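Local structure of transcarboxylase 5S subunit (Propionibacterium freudenreichii subsp. shermanii, 1RQB) at residues S237-K240 / A241-G245; R348-A352 / A353-P357; E436-L440 / K441-G445. The protein transfers a carboxyl group from the biotin of the 1.3S subunit to pyruvate, making oxaloacetate, with one cobalt ion bound per subunit. One frame throughout, in Å; residues are numbered along the deposited sequence.

Contact 1 (S237-K240 / A241-G245); sequences SLMK and AIEAG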
# COMPACT_ATOMS: atom_id res chain seq x y z
N SER A 237 7.79 6.47 6.88
CA SER A 237 7.94 7.79 7.51
C SER A 237 7.27 7.76 8.89
O SER A 237 7.79 8.35 9.84
CB SER A 237 7.31 8.88 6.63
OG SER A 237 7.97 8.93 5.37
N LEU A 238 6.12 7.10 9.00
CA LEU A 238 5.45 6.99 10.31
C LEU A 238 6.37 6.27 11.30
O LEU A 238 6.49 6.68 12.45
CB LEU A 238 4.15 6.20 10.18
CG LEU A 238 2.85 6.99 10.02
CD1 LEU A 238 2.94 7.92 8.86
CD2 LEU A 238 1.68 6.03 9.87
N MSE A 239 7.02 5.20 10.85
CA MSE A 239 7.92 4.46 11.74
C MSE A 239 9.07 5.38 12.19
O MSE A 239 9.42 5.40 13.36
CB MSE A 239 8.51 3.23 11.04
CG MSE A 239 9.48 2.42 11.90
SE MSE A 239 8.58 1.48 13.40
CE MSE A 239 9.08 2.62 14.83
N LYS A 240 9.65 6.12 11.25
CA LYS A 240 10.74 7.05 11.59
C LYS A 240 10.23 8.18 12.50
O LYS A 240 10.95 8.66 13.37
CB LYS A 240 11.37 7.65 10.31
CG LYS A 240 12.25 6.66 9.59
CD LYS A 240 13.38 6.27 10.51
CE LYS A 240 14.28 5.21 9.92
NZ LYS A 240 15.23 4.73 10.96
N ALA A 241 8.98 8.60 12.29
CA ALA A 241 8.42 9.67 13.13
C ALA A 241 8.26 9.14 14.56
O ALA A 241 8.47 9.87 15.53
CB ALA A 241 7.07 10.14 12.57
N ILE A 242 7.89 7.88 14.68
CA ILE A 242 7.73 7.26 16.01
C ILE A 242 9.10 7.16 16.67
O ILE A 242 9.25 7.41 17.87
CB ILE A 242 7.05 5.88 15.89
CG1 ILE A 242 5.57 6.08 15.52
CG2 ILE A 242 7.20 5.08 17.21
CD1 ILE A 242 4.86 4.81 15.07
N GLU A 243 10.13 6.82 15.91
CA GLU A 243 11.48 6.75 16.49
C GLU A 243 11.91 8.15 16.94
O GLU A 243 12.65 8.29 17.91
CB GLU A 243 12.49 6.17 15.48
CG GLU A 243 12.20 4.70 15.13
CD GLU A 243 13.14 4.11 14.06
OE1 GLU A 243 13.64 4.88 13.20
OE2 GLU A 243 13.35 2.87 14.07
N ALA A 244 11.43 9.19 16.26
CA ALA A 244 11.81 10.56 16.61
C ALA A 244 10.98 11.09 17.78
O ALA A 244 11.25 12.17 18.30
CB ALA A 244 11.68 11.48 15.41
N GLY A 245 9.95 10.35 18.19
CA GLY A 245 9.14 10.77 19.32
C GLY A 245 7.73 11.30 19.06
O GLY A 245 7.13 11.91 19.96
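Lys-240 and Glu-243 pair across one turn of helix 234-243. The lysine amine NZ lies 2.8 Å from OE1 of the glutamate, on the syn lone pair that faces the other oxygen, and the pair forms a salt bridge. A bend at chi2 (-62°) turns the lysine chain toward the glutamate, so that CD passes beside the same OE1. Glu-243 is extended beyond CG and crosses the lysine at a slant. Its second oxygen, OE2, forms a salt bridge with Lys-240 of the second subunit, and Lys-240 NZ does the same with OE2 of that subunit's Glu-243, giving a buried ring of four alternating charges at the dimer interface. A glutamine here would probably leave both lysines short of a negative mate, with their buried positive charges poorly balanced.

Met-239, present as selenomethionine, packs on the stem of Glu-243. Its CG stands anti to the backbone N (chi1 179°), and further bends carry the methyl CE to 3.8 Å from CG of Glu-243 and 3.9 Å from CG2 of Ile-242; the Met-239 side chain runs nearly perpendicular to both. A long, flexible methionine-type chain suits this place, since it can cover the apolar stem of the glutamate while also packing on Val-236 of the second subunit.

The helix backbone keeps the i to i+4 pattern, for example Ile-242 N to Leu-238 O at 2.9 Å. Ala-241 and Leu-238 pack on Leu-225 of strand 223-225, the small alanine allowing a close approach to the barrel. Gly-245, at positive phi, closes the last turn in a Schellman motif, and the whole belongs to a beta-alpha-beta unit of the TIM barrel, between strands 223-225 and 248-251.

Contact 2 (R348-A352 / A353-P357); sequences RVRKA and AGFPP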
# COMPACT_ATOMS: atom_id res chain seq x y z
N ARG A 348 7.26 27.55 -12.24
CA ARG A 348 7.49 28.99 -12.40
C ARG A 348 6.37 29.80 -11.73
O ARG A 348 6.65 30.77 -11.02
CB ARG A 348 7.64 29.36 -13.89
CG ARG A 348 8.96 28.83 -14.49
CD ARG A 348 9.19 29.25 -15.95
NE ARG A 348 8.27 28.62 -16.88
CZ ARG A 348 8.62 27.66 -17.74
NH1 ARG A 348 9.87 27.22 -17.77
NH2 ARG A 348 7.71 27.14 -18.55
N VAL A 349 5.13 29.39 -11.93
CA VAL A 349 3.98 30.07 -11.32
C VAL A 349 4.06 29.93 -9.80
O VAL A 349 3.87 30.90 -9.06
CB VAL A 349 2.65 29.45 -11.78
CG1 VAL A 349 1.48 30.11 -11.07
CG2 VAL A 349 2.50 29.59 -13.29
N ARG A 350 4.33 28.71 -9.33
CA ARG A 350 4.42 28.47 -7.89
C ARG A 350 5.45 29.41 -7.26
O ARG A 350 5.20 30.03 -6.23
CB ARG A 350 4.82 27.02 -7.60
CG ARG A 350 4.85 26.74 -6.10
CD ARG A 350 5.25 25.32 -5.76
NE ARG A 350 5.16 25.13 -4.31
CZ ARG A 350 5.79 24.18 -3.63
NH1 ARG A 350 6.57 23.31 -4.26
NH2 ARG A 350 5.64 24.11 -2.31
N LYS A 351 6.61 29.51 -7.90
CA LYS A 351 7.69 30.37 -7.41
C LYS A 351 7.21 31.83 -7.35
O LYS A 351 7.46 32.53 -6.37
CB LYS A 351 8.91 30.28 -8.34
CG LYS A 351 10.04 31.24 -8.00
CD LYS A 351 11.20 31.07 -8.98
CE LYS A 351 12.30 32.10 -8.73
NZ LYS A 351 12.78 32.08 -7.33
N ALA A 352 6.53 32.26 -8.40
CA ALA A 352 6.04 33.65 -8.45
C ALA A 352 5.09 33.92 -7.28
O ALA A 352 5.06 35.02 -6.74
CB ALA A 352 5.32 33.90 -9.78
N ALA A 353 4.31 32.91 -6.90
CA ALA A 353 3.33 33.06 -5.82
C ALA A 353 3.97 32.89 -4.44
O ALA A 353 3.27 32.87 -3.43
CB ALA A 353 2.20 32.05 -6.01
N GLY A 354 5.29 32.77 -4.38
CA GLY A 354 5.93 32.62 -3.09
C GLY A 354 6.06 31.20 -2.55
O GLY A 354 6.18 31.01 -1.34
N PHE A 355 6.01 30.22 -3.44
CA PHE A 355 6.16 28.80 -3.09
C PHE A 355 5.11 28.31 -2.09
O PHE A 355 5.45 27.71 -1.07
CB PHE A 355 7.55 28.52 -2.52
CG PHE A 355 8.64 28.60 -3.54
CD1 PHE A 355 9.59 29.61 -3.48
CD2 PHE A 355 8.70 27.68 -4.58
CE1 PHE A 355 10.60 29.71 -4.44
CE2 PHE A 355 9.70 27.76 -5.54
CZ PHE A 355 10.65 28.78 -5.47
N PRO A 356 3.83 28.57 -2.35
CA PRO A 356 2.91 28.04 -1.34
C PRO A 356 2.80 26.52 -1.51
O PRO A 356 3.11 25.98 -2.57
CB PRO A 356 1.60 28.74 -1.68
CG PRO A 356 1.69 28.87 -3.19
CD PRO A 356 3.12 29.37 -3.36
N PRO A 357 2.39 25.81 -0.45
CA PRO A 357 2.24 24.35 -0.51
C PRO A 357 1.18 24.11 -1.58
O PRO A 357 0.25 24.90 -1.70
CB PRO A 357 1.72 24.00 0.89
CG PRO A 357 2.31 25.09 1.76
CD PRO A 357 2.14 26.33 0.91
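Phe-355 has a left-handed backbone (phi 59°) although it is not glycine, and it directly follows Gly-354, also at positive phi. The two consecutive positive-phi residues reverse the chain at the end of helix 339-352 in a Schellman motif. Its two defining bonds run from Phe-355 N to Arg-350 O at 2.9 Å and from Gly-354 N to Lys-351 O at 3.0 Å. Glycine suits the C-prime position because a beta carbon would collide with the carbonyl oxygen of Ala-353.

The reversal lays the Phe-355 ring against the last turn. CA of Lys-351 sits over one ring face in a CH-pi contact, 3.9 Å from the ring centroid. The lysine stem runs alongside the ring in the same direction, with CG 3.6 Å from CZ of Phe-355; a long aliphatic chain thus lines the aromatic group while its amine continues beyond it. Pro-170 and Val-171 also pack on the ring.

Arg-350 follows the chain after it turns. With CG anti to the backbone N (chi1 -177°) and the stem extended as far as NE, its guanidinium reaches past the phenylalanine to the carbonyl of Pro-356. The same residue accepts the Schellman bond at its backbone oxygen and holds the following segment with its guanidinium. NH1 bonds Gln-317 and the backbone of Ile-168, which helps fix the flat group's rotation. Pro-356 O takes a bond from Arg-350 NE at 2.8 Å, 18° out of the guanidinium plane, and a weak one from NH2 at 3.2 Å.

Contact 3 (E436-L440 / K441-G445); sequences EAATL and KGFNG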
# COMPACT_ATOMS: atom_id res chain seq x y z
N GLU A 436 -30.56 37.66 5.48
CA GLU A 436 -30.69 37.01 4.16
C GLU A 436 -31.07 35.54 4.32
O GLU A 436 -31.89 35.02 3.56
CB GLU A 436 -29.38 37.13 3.38
CG GLU A 436 -29.02 38.55 2.98
CD GLU A 436 -27.69 38.64 2.26
OE1 GLU A 436 -27.35 37.69 1.52
OE2 GLU A 436 -26.98 39.66 2.42
N ALA A 437 -30.49 34.87 5.30
CA ALA A 437 -30.80 33.44 5.50
C ALA A 437 -32.27 33.27 5.90
O ALA A 437 -32.94 32.35 5.45
CB ALA A 437 -29.91 32.86 6.58
N ALA A 438 -32.75 34.18 6.74
CA ALA A 438 -34.13 34.12 7.26
C ALA A 438 -35.17 34.28 6.15
O ALA A 438 -36.36 34.09 6.40
CB ALA A 438 -34.33 35.20 8.32
N THR A 439 -34.76 34.62 4.93
CA THR A 439 -35.73 34.80 3.84
C THR A 439 -35.85 33.54 2.98
O THR A 439 -36.67 33.48 2.07
CB THR A 439 -35.32 35.95 2.89
OG1 THR A 439 -34.18 35.55 2.12
CG2 THR A 439 -34.97 37.20 3.69
N LEU A 440 -35.05 32.52 3.28
CA LEU A 440 -35.08 31.29 2.47
C LEU A 440 -36.09 30.29 3.02
O LEU A 440 -36.14 30.03 4.22
CB LEU A 440 -33.69 30.64 2.44
CG LEU A 440 -32.55 31.52 1.91
CD1 LEU A 440 -31.23 30.77 2.04
CD2 LEU A 440 -32.82 31.88 0.45
N LYS A 441 -36.88 29.71 2.13
CA LYS A 441 -37.86 28.69 2.54
C LYS A 441 -37.10 27.50 3.14
O LYS A 441 -36.11 27.04 2.56
CB LYS A 441 -38.66 28.22 1.32
CG LYS A 441 -39.66 27.12 1.61
CD LYS A 441 -40.36 26.66 0.34
CE LYS A 441 -41.33 25.52 0.63
NZ LYS A 441 -41.92 24.95 -0.62
N GLY A 442 -37.54 27.02 4.29
CA GLY A 442 -36.87 25.90 4.93
C GLY A 442 -35.94 26.30 6.08
O GLY A 442 -35.62 25.47 6.92
N PHE A 443 -35.51 27.56 6.10
CA PHE A 443 -34.63 28.06 7.16
C PHE A 443 -35.24 27.73 8.52
O PHE A 443 -36.41 28.03 8.77
CB PHE A 443 -34.45 29.58 6.98
CG PHE A 443 -33.66 30.24 8.07
CD1 PHE A 443 -34.29 31.05 9.00
CD2 PHE A 443 -32.28 30.05 8.15
CE1 PHE A 443 -33.56 31.68 10.01
CE2 PHE A 443 -31.54 30.67 9.16
CZ PHE A 443 -32.18 31.48 10.10
N ASN A 444 -34.46 27.13 9.42
CA ASN A 444 -35.01 26.72 10.72
C ASN A 444 -34.69 27.71 11.85
O ASN A 444 -34.89 27.40 13.02
CB ASN A 444 -34.55 25.30 11.11
CG ASN A 444 -33.05 25.20 11.34
OD1 ASN A 444 -32.37 26.20 11.59
ND2 ASN A 444 -32.52 23.97 11.29
N GLY A 445 -34.19 28.90 11.50
CA GLY A 445 -33.90 29.91 12.51
C GLY A 445 -32.68 29.77 13.42
O GLY A 445 -32.39 30.68 14.20
O HOH W 1 -36.72 31.22 -0.41
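Ala-437 begins a type I beta turn that ends at Leu-440, where a type II turn running to Phe-443 takes over, so two successive turns carry the chain away from helix 430-437. The first is closed by Leu-440 N to Ala-437 O at 3.0 Å. The second is closed by Phe-443 N to Leu-440 O at 3.2 Å, a fairly straight bond (161°) whose donor stands above the carbonyl plane. Gly-442 holds the third position of the type II turn, where positive phi would press a CB against the preceding carbonyl oxygen. A water accepts a bond from Lys-441 N and donates a weak one to Thr-439 O, bridging the two residues that flank Leu-440.

Phe-443 folds back over Ala-437 and Ala-438. Its CG is anti to the backbone N (chi1 176°), which lays one ring face on the backbone of these two residues. CA of Ala-438 makes a CH-pi contact 3.9 Å from the ring centroid, and the two methyls meet the ring's far carbons, Ala-437 CB lying 3.8 Å from Phe-443 CE2. Alanine suits both positions because its short side chain lets the aromatic ring settle close to the main chain. Gly-445 N lies on the opposite side, displaced toward the rim. Beyond the turns, Val-450 of helix 447-455 and Phe-464 of helix 460-466 also pack on Phe-443, while Leu-440 directs its branched end onto Tyr-453, Pro-461 and Phe-464. The exposed Thr-439 folds its hydroxyl back to the carbonyl of Glu-436: Glu-436 O accepts both Thr-439 N at 3.2 Å and Thr-439 OG1 at 2.8 Å.

All three contacts lie where a helix gives way to a loop, but their settings differ. Contact 1, in the TIM barrel, is wholly buried against strands and the second subunit, and it is the only one with a salt bridge between its two segments. Contacts 2 and 3 share the conserved carboxylase region but join different helices, with centres about 41 Å apart. In contact 2, mostly buried, an arginine satisfies loop carbonyls; contact 3, on the surface, relies on turns, a water and an aromatic ring over alanines. The helices of contacts 1 and 2 both end in Schellman motifs, whereas 436-445 uses beta turns. Contacts 1 and 3 lie on opposite sides of the chain's centre.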